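Local coordinates for protein protocadherin-19 isoform 1 (Danio rerio, PDB 5CO1) that mediates calcium-dependent homophilic cell adhesion, robustly when in complex with the cadherin cdh2, and is essential for early neurulation in the anterior neural plate, at residues P2-L14 with I19-P31. Residues are numbered along the deposited sequence; the frame is centred on the assembly and turned at random.
Sequences PVFDEPVYTVNVL and INTLVIDLNATDP. With CA (calcium ion), chain H.
The Y9 ring lies between two aliphatic groups: L26 CD2 sits over one face, 3.7 Å from the ring centroid and displaced toward CE1, while CB of E6 covers the opposite face. I24 CD1 approaches the same ring obliquely near CD2. The F4 ring receives A28 CB almost centrally over one face, 3.9 Å from the centroid, and has L26 CB at its edge, 4.0 Å from CE1. L26 thus serves both aromatics, its CB meeting F4 and one branch tip meeting Y9. With CG of Y9 turned anti to its carbonyl carbon (chi1 -58°), the ring leans back toward E6, and the hydroxyl accepts a nearly straight bond from E6 N (3.1 Å, 176°), which fixes the phenol against the bend preceding strand 8-14.

Beside the rings, the two backbones are joined directly. V3 N donates to A28 O (2.9 Å), and D5 N reaches N27 O in a longer, bent bond of 3.2 Å. N27 O also takes a CA-H...O contact from F4. Beyond the loops, where strands 8-14 and 22-25 face each other, the backbones lie farther apart and contact is made by side chains, with V11 CG1 also resting against V23 O: V11 CG2 packs on V23 CG1 at 3.8 Å, and V11 CG1 lies near I24 CD1.

L26 turns its side chain inward while its carbonyl oxygen, with D25 OD1, binds a calcium ion that T61 and two waters also ligate. Strands 8-14 and 22-25 run nearly antiparallel (162°) in different sheets, the first beside 94-103, the second bulged at V23 and I24 against 63-66. Such facing sheets, closed by apolar side chains, form the Greek-key beta sandwich of a cadherin repeat.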
loop_
_atom_site.group_PDB
_atom_site.type_symbol
_atom_site.label_atom_id
_atom_site.label_comp_id
_atom_site.label_asym_id
_atom_site.label_seq_id
_atom_site.Cartn_x
_atom_site.Cartn_y
_atom_site.Cartn_z
ATOM N N PRO A 2 -37.660 -15.486 -2.551
ATOM C CA PRO A 2 -36.843 -14.741 -1.608
ATOM C C PRO A 2 -36.632 -13.287 -2.004
ATOM O O PRO A 2 -36.884 -12.903 -3.142
ATOM C CB PRO A 2 -35.507 -15.492 -1.630
ATOM C CG PRO A 2 -35.505 -16.257 -2.910
ATOM C CD PRO A 2 -36.933 -16.634 -3.114
ATOM N N VAL A 3 -36.262 -12.479 -1.017
ATOM C CA VAL A 3 -36.002 -11.059 -1.197
ATOM C C VAL A 3 -34.954 -10.724 -0.159
ATOM O O VAL A 3 -35.187 -10.982 1.001
ATOM C CB VAL A 3 -37.234 -10.206 -0.871
ATOM C CG1 VAL A 3 -36.940 -8.742 -1.096
ATOM C CG2 VAL A 3 -38.441 -10.630 -1.692
ATOM N N PHE A 4 -33.793 -10.219 -0.578
ATOM C CA PHE A 4 -32.753 -9.772 0.334
ATOM C C PHE A 4 -33.226 -8.544 1.119
ATOM O O PHE A 4 -33.972 -7.713 0.596
ATOM C CB PHE A 4 -31.454 -9.452 -0.424
ATOM C CG PHE A 4 -30.696 -10.669 -0.871
ATOM C CD1 PHE A 4 -29.903 -11.383 0.025
ATOM C CD2 PHE A 4 -30.824 -11.149 -2.172
ATOM C CE1 PHE A 4 -29.257 -12.554 -0.361
ATOM C CE2 PHE A 4 -30.166 -12.314 -2.572
ATOM C CZ PHE A 4 -29.359 -13.000 -1.674
ATOM N N ASP A 5 -32.832 -8.459 2.394
ATOM C CA ASP A 5 -33.329 -7.401 3.273
ATOM C C ASP A 5 -33.031 -6.072 2.627
ATOM O O ASP A 5 -33.871 -5.193 2.579
ATOM C CB ASP A 5 -32.713 -7.469 4.689
ATOM C CG ASP A 5 -33.190 -8.707 5.518
ATOM O OD1 ASP A 5 -34.318 -9.181 5.317
ATOM O OD2 ASP A 5 -32.450 -9.194 6.408
ATOM N N GLU A 6 -31.832 -5.937 2.098
ATOM C CA GLU A 6 -31.457 -4.744 1.361
ATOM C C GLU A 6 -31.059 -5.180 -0.028
ATOM O O GLU A 6 -30.679 -6.328 -0.218
ATOM C CB GLU A 6 -30.289 -4.037 2.059
ATOM C CG GLU A 6 -30.673 -3.315 3.346
ATOM C CD GLU A 6 -31.689 -2.197 3.117
ATOM O OE1 GLU A 6 -32.898 -2.485 3.192
ATOM O OE2 GLU A 6 -31.294 -1.047 2.803
ATOM N N PRO A 7 -31.236 -4.300 -1.020
ATOM C CA PRO A 7 -30.710 -4.486 -2.404
ATOM C C PRO A 7 -29.166 -4.403 -2.553
ATOM O O PRO A 7 -28.618 -5.003 -3.469
ATOM C CB PRO A 7 -31.359 -3.321 -3.188
ATOM C CG PRO A 7 -31.748 -2.302 -2.153
ATOM C CD PRO A 7 -32.018 -3.052 -0.871
ATOM N N VAL A 8 -28.533 -3.519 -1.780
ATOM C CA VAL A 8 -27.085 -3.327 -1.776
ATOM C C VAL A 8 -26.546 -3.235 -0.331
ATOM O O VAL A 8 -27.101 -2.532 0.484
ATOM C CB VAL A 8 -26.724 -2.006 -2.475
ATOM C CG1 VAL A 8 -25.229 -1.724 -2.373
ATOM C CG2 VAL A 8 -27.166 -2.039 -3.929
ATOM N N TYR A 9 -25.428 -3.893 -0.047
ATOM C CA TYR A 9 -24.849 -3.909 1.286
ATOM C C TYR A 9 -23.416 -3.447 1.130
ATOM O O TYR A 9 -22.812 -3.724 0.106
ATOM C CB TYR A 9 -24.831 -5.329 1.859
ATOM C CG TYR A 9 -26.173 -6.023 1.952
ATOM C CD1 TYR A 9 -26.632 -6.836 0.912
ATOM C CD2 TYR A 9 -26.911 -5.996 3.120
ATOM C CE1 TYR A 9 -27.811 -7.555 1.020
ATOM C CE2 TYR A 9 -28.091 -6.706 3.236
ATOM C CZ TYR A 9 -28.538 -7.486 2.186
ATOM O OH TYR A 9 -29.715 -8.200 2.300
ATOM N N THR A 10 -22.907 -2.663 2.088
ATOM C CA THR A 10 -21.499 -2.244 2.077
ATOM C C THR A 10 -20.820 -2.486 3.411
ATOM O O THR A 10 -21.343 -2.192 4.446
ATOM C CB THR A 10 -21.301 -0.770 1.643
ATOM O OG1 THR A 10 -21.775 0.109 2.659
ATOM C CG2 THR A 10 -22.041 -0.457 0.344
ATOM N N VAL A 11 -19.678 -3.137 3.372
ATOM C CA VAL A 11 -19.067 -3.660 4.578
ATOM C C VAL A 11 -17.623 -3.263 4.506
ATOM O O VAL A 11 -17.077 -3.132 3.417
ATOM C CB VAL A 11 -19.169 -5.202 4.706
ATOM C CG1 VAL A 11 -20.516 -5.592 5.283
ATOM C CG2 VAL A 11 -19.034 -5.839 3.352
ATOM N N ASN A 12 -17.079 -2.918 5.666
ATOM C CA ASN A 12 -15.687 -2.647 5.795
ATOM C C ASN A 12 -14.966 -3.868 6.306
ATOM O O ASN A 12 -15.412 -4.506 7.259
ATOM C CB ASN A 12 -15.519 -1.502 6.753
ATOM C CG ASN A 12 -16.016 -0.201 6.175
ATOM O OD1 ASN A 12 -15.780 0.090 5.012
ATOM N ND2 ASN A 12 -16.725 0.576 6.977
ATOM N N VAL A 13 -13.788 -4.122 5.737
ATOM C CA VAL A 13 -12.980 -5.195 6.203
ATOM C C VAL A 13 -11.532 -4.837 6.171
ATOM O O VAL A 13 -11.061 -4.357 5.170
ATOM C CB VAL A 13 -13.162 -6.418 5.349
ATOM C CG1 VAL A 13 -12.226 -7.498 5.827
ATOM C CG2 VAL A 13 -14.581 -6.904 5.482
ATOM N N LEU A 14 -10.813 -5.152 7.247
ATOM C CA LEU A 14 -9.405 -4.833 7.369
ATOM C C LEU A 14 -8.635 -5.600 6.315
ATOM O O LEU A 14 -8.938 -6.768 6.078
ATOM C CB LEU A 14 -8.869 -5.243 8.746
ATOM C CG LEU A 14 -8.928 -4.076 9.660
ATOM C CD1 LEU A 14 -8.448 -4.431 11.041
ATOM C CD2 LEU A 14 -8.062 -3.000 9.039
ATOM N N ILE A 19 -8.240 -15.546 7.433
ATOM C CA ILE A 19 -9.161 -16.498 6.834
ATOM C C ILE A 19 -10.278 -16.885 7.802
ATOM O O ILE A 19 -10.070 -16.975 9.030
ATOM C CB ILE A 19 -8.396 -17.740 6.303
ATOM C CG1 ILE A 19 -8.671 -17.942 4.815
ATOM C CG2 ILE A 19 -8.707 -19.000 7.097
ATOM C CD1 ILE A 19 -7.958 -16.931 3.955
ATOM N N ASN A 20 -11.479 -16.994 7.233
ATOM C CA ASN A 20 -12.733 -17.165 7.986
ATOM C C ASN A 20 -13.299 -15.961 8.761
ATOM O O ASN A 20 -14.313 -16.089 9.437
ATOM C CB ASN A 20 -12.662 -18.401 8.892
ATOM C CG ASN A 20 -13.052 -19.675 8.159
ATOM O OD1 ASN A 20 -14.219 -19.864 7.790
ATOM N ND2 ASN A 20 -12.068 -20.531 7.897
ATOM N N THR A 21 -12.711 -14.784 8.588
ATOM C CA THR A 21 -13.277 -13.568 9.144
ATOM C C THR A 21 -14.701 -13.336 8.587
ATOM O O THR A 21 -14.982 -13.537 7.394
ATOM C CB THR A 21 -12.327 -12.385 8.839
ATOM O OG1 THR A 21 -11.124 -12.510 9.619
ATOM C CG2 THR A 21 -12.972 -11.067 9.128
ATOM N N LEU A 22 -15.640 -13.004 9.462
ATOM C CA LEU A 22 -16.995 -12.706 8.987
ATOM C C LEU A 22 -16.997 -11.416 8.172
ATOM O O LEU A 22 -16.279 -10.479 8.476
ATOM C CB LEU A 22 -17.973 -12.576 10.144
ATOM C CG LEU A 22 -19.374 -12.059 9.777
ATOM C CD1 LEU A 22 -20.179 -13.142 9.073
ATOM C CD2 LEU A 22 -20.116 -11.522 10.997
ATOM N N VAL A 23 -17.732 -11.422 7.073
ATOM C CA VAL A 23 -17.881 -10.244 6.247
ATOM C C VAL A 23 -19.325 -9.784 6.319
ATOM O O VAL A 23 -19.589 -8.655 6.731
ATOM C CB VAL A 23 -17.562 -10.566 4.788
ATOM C CG1 VAL A 23 -18.051 -9.444 3.878
ATOM C CG2 VAL A 23 -16.071 -10.844 4.634
ATOM N N ILE A 24 -20.260 -10.683 5.981
ATOM C CA ILE A 24 -21.660 -10.419 6.261
ATOM C C ILE A 24 -22.516 -11.674 6.225
ATOM O O ILE A 24 -22.180 -12.648 5.573
ATOM C CB ILE A 24 -22.204 -9.336 5.307
ATOM C CG1 ILE A 24 -23.615 -8.930 5.686
ATOM C CG2 ILE A 24 -22.143 -9.759 3.837
ATOM C CD1 ILE A 24 -24.032 -7.616 5.065
ATOM N N ASP A 25 -23.559 -11.682 7.036
ATOM C CA ASP A 25 -24.545 -12.764 7.071
ATOM C C ASP A 25 -25.828 -12.277 6.350
ATOM O O ASP A 25 -26.484 -11.327 6.787
ATOM C CB ASP A 25 -24.811 -13.134 8.538
ATOM C CG ASP A 25 -25.817 -14.302 8.722
ATOM O OD1 ASP A 25 -26.369 -14.882 7.746
ATOM O OD2 ASP A 25 -26.089 -14.605 9.906
ATOM N N LEU A 26 -26.051 -12.789 5.141
ATOM C CA LEU A 26 -27.150 -12.311 4.315
ATOM C C LEU A 26 -28.428 -13.071 4.628
ATOM O O LEU A 26 -28.394 -14.183 5.154
ATOM C CB LEU A 26 -26.805 -12.441 2.834
ATOM C CG LEU A 26 -25.643 -11.618 2.305
ATOM C CD1 LEU A 26 -25.403 -11.953 0.854
ATOM C CD2 LEU A 26 -25.888 -10.123 2.409
ATOM N N ASN A 27 -29.550 -12.464 4.282
ATOM C CA ASN A 27 -30.861 -13.032 4.542
ATOM C C ASN A 27 -31.878 -12.663 3.447
ATOM O O ASN A 27 -32.176 -11.478 3.213
ATOM C CB ASN A 27 -31.361 -12.522 5.886
ATOM C CG ASN A 27 -32.186 -13.552 6.623
ATOM O OD1 ASN A 27 -33.219 -14.019 6.128
ATOM N ND2 ASN A 27 -31.735 -13.920 7.821
ATOM N N ALA A 28 -32.465 -13.679 2.821
ATOM C CA ALA A 28 -33.502 -13.450 1.834
ATOM C C ALA A 28 -34.788 -14.235 2.086
ATOM O O ALA A 28 -35.667 -14.243 1.231
ATOM C CB ALA A 28 -32.962 -13.730 0.449
ATOM N N THR A 29 -34.945 -14.774 3.297
ATOM C CA THR A 29 -36.141 -15.532 3.689
ATOM C C THR A 29 -36.496 -15.224 5.152
ATOM O O THR A 29 -36.100 -14.187 5.667
ATOM C CB THR A 29 -35.907 -17.046 3.535
ATOM O OG1 THR A 29 -34.740 -17.420 4.267
ATOM C CG2 THR A 29 -35.700 -17.423 2.081
ATOM N N ASP A 30 -37.335 -16.062 5.772
ATOM C CA ASP A 30 -37.247 -16.343 7.223
ATOM C C ASP A 30 -38.041 -17.602 7.603
ATOM O O ASP A 30 -38.799 -18.118 6.784
ATOM C CB ASP A 30 -37.759 -15.153 8.051
ATOM C CG ASP A 30 -36.863 -14.836 9.250
ATOM O OD1 ASP A 30 -36.572 -15.746 10.066
ATOM O OD2 ASP A 30 -36.473 -13.658 9.386
ATOM N N PRO A 31 -37.841 -18.114 8.838
ATOM C CA PRO A 31 -38.908 -18.863 9.539
ATOM C C PRO A 31 -39.788 -17.981 10.450
ATOM O O PRO A 31 -40.997 -17.838 10.218
ATOM C CB PRO A 31 -38.128 -19.893 10.379
ATOM C CG PRO A 31 -36.703 -19.828 9.913
ATOM C CD PRO A 31 -36.507 -18.449 9.371
HETATM CA CA CA H . -28.384 -15.868 6.898
HETATM O O HOH W 1 -29.223 -14.388 8.050
HETATM O O HOH W 2 -30.282 -16.684 5.797
#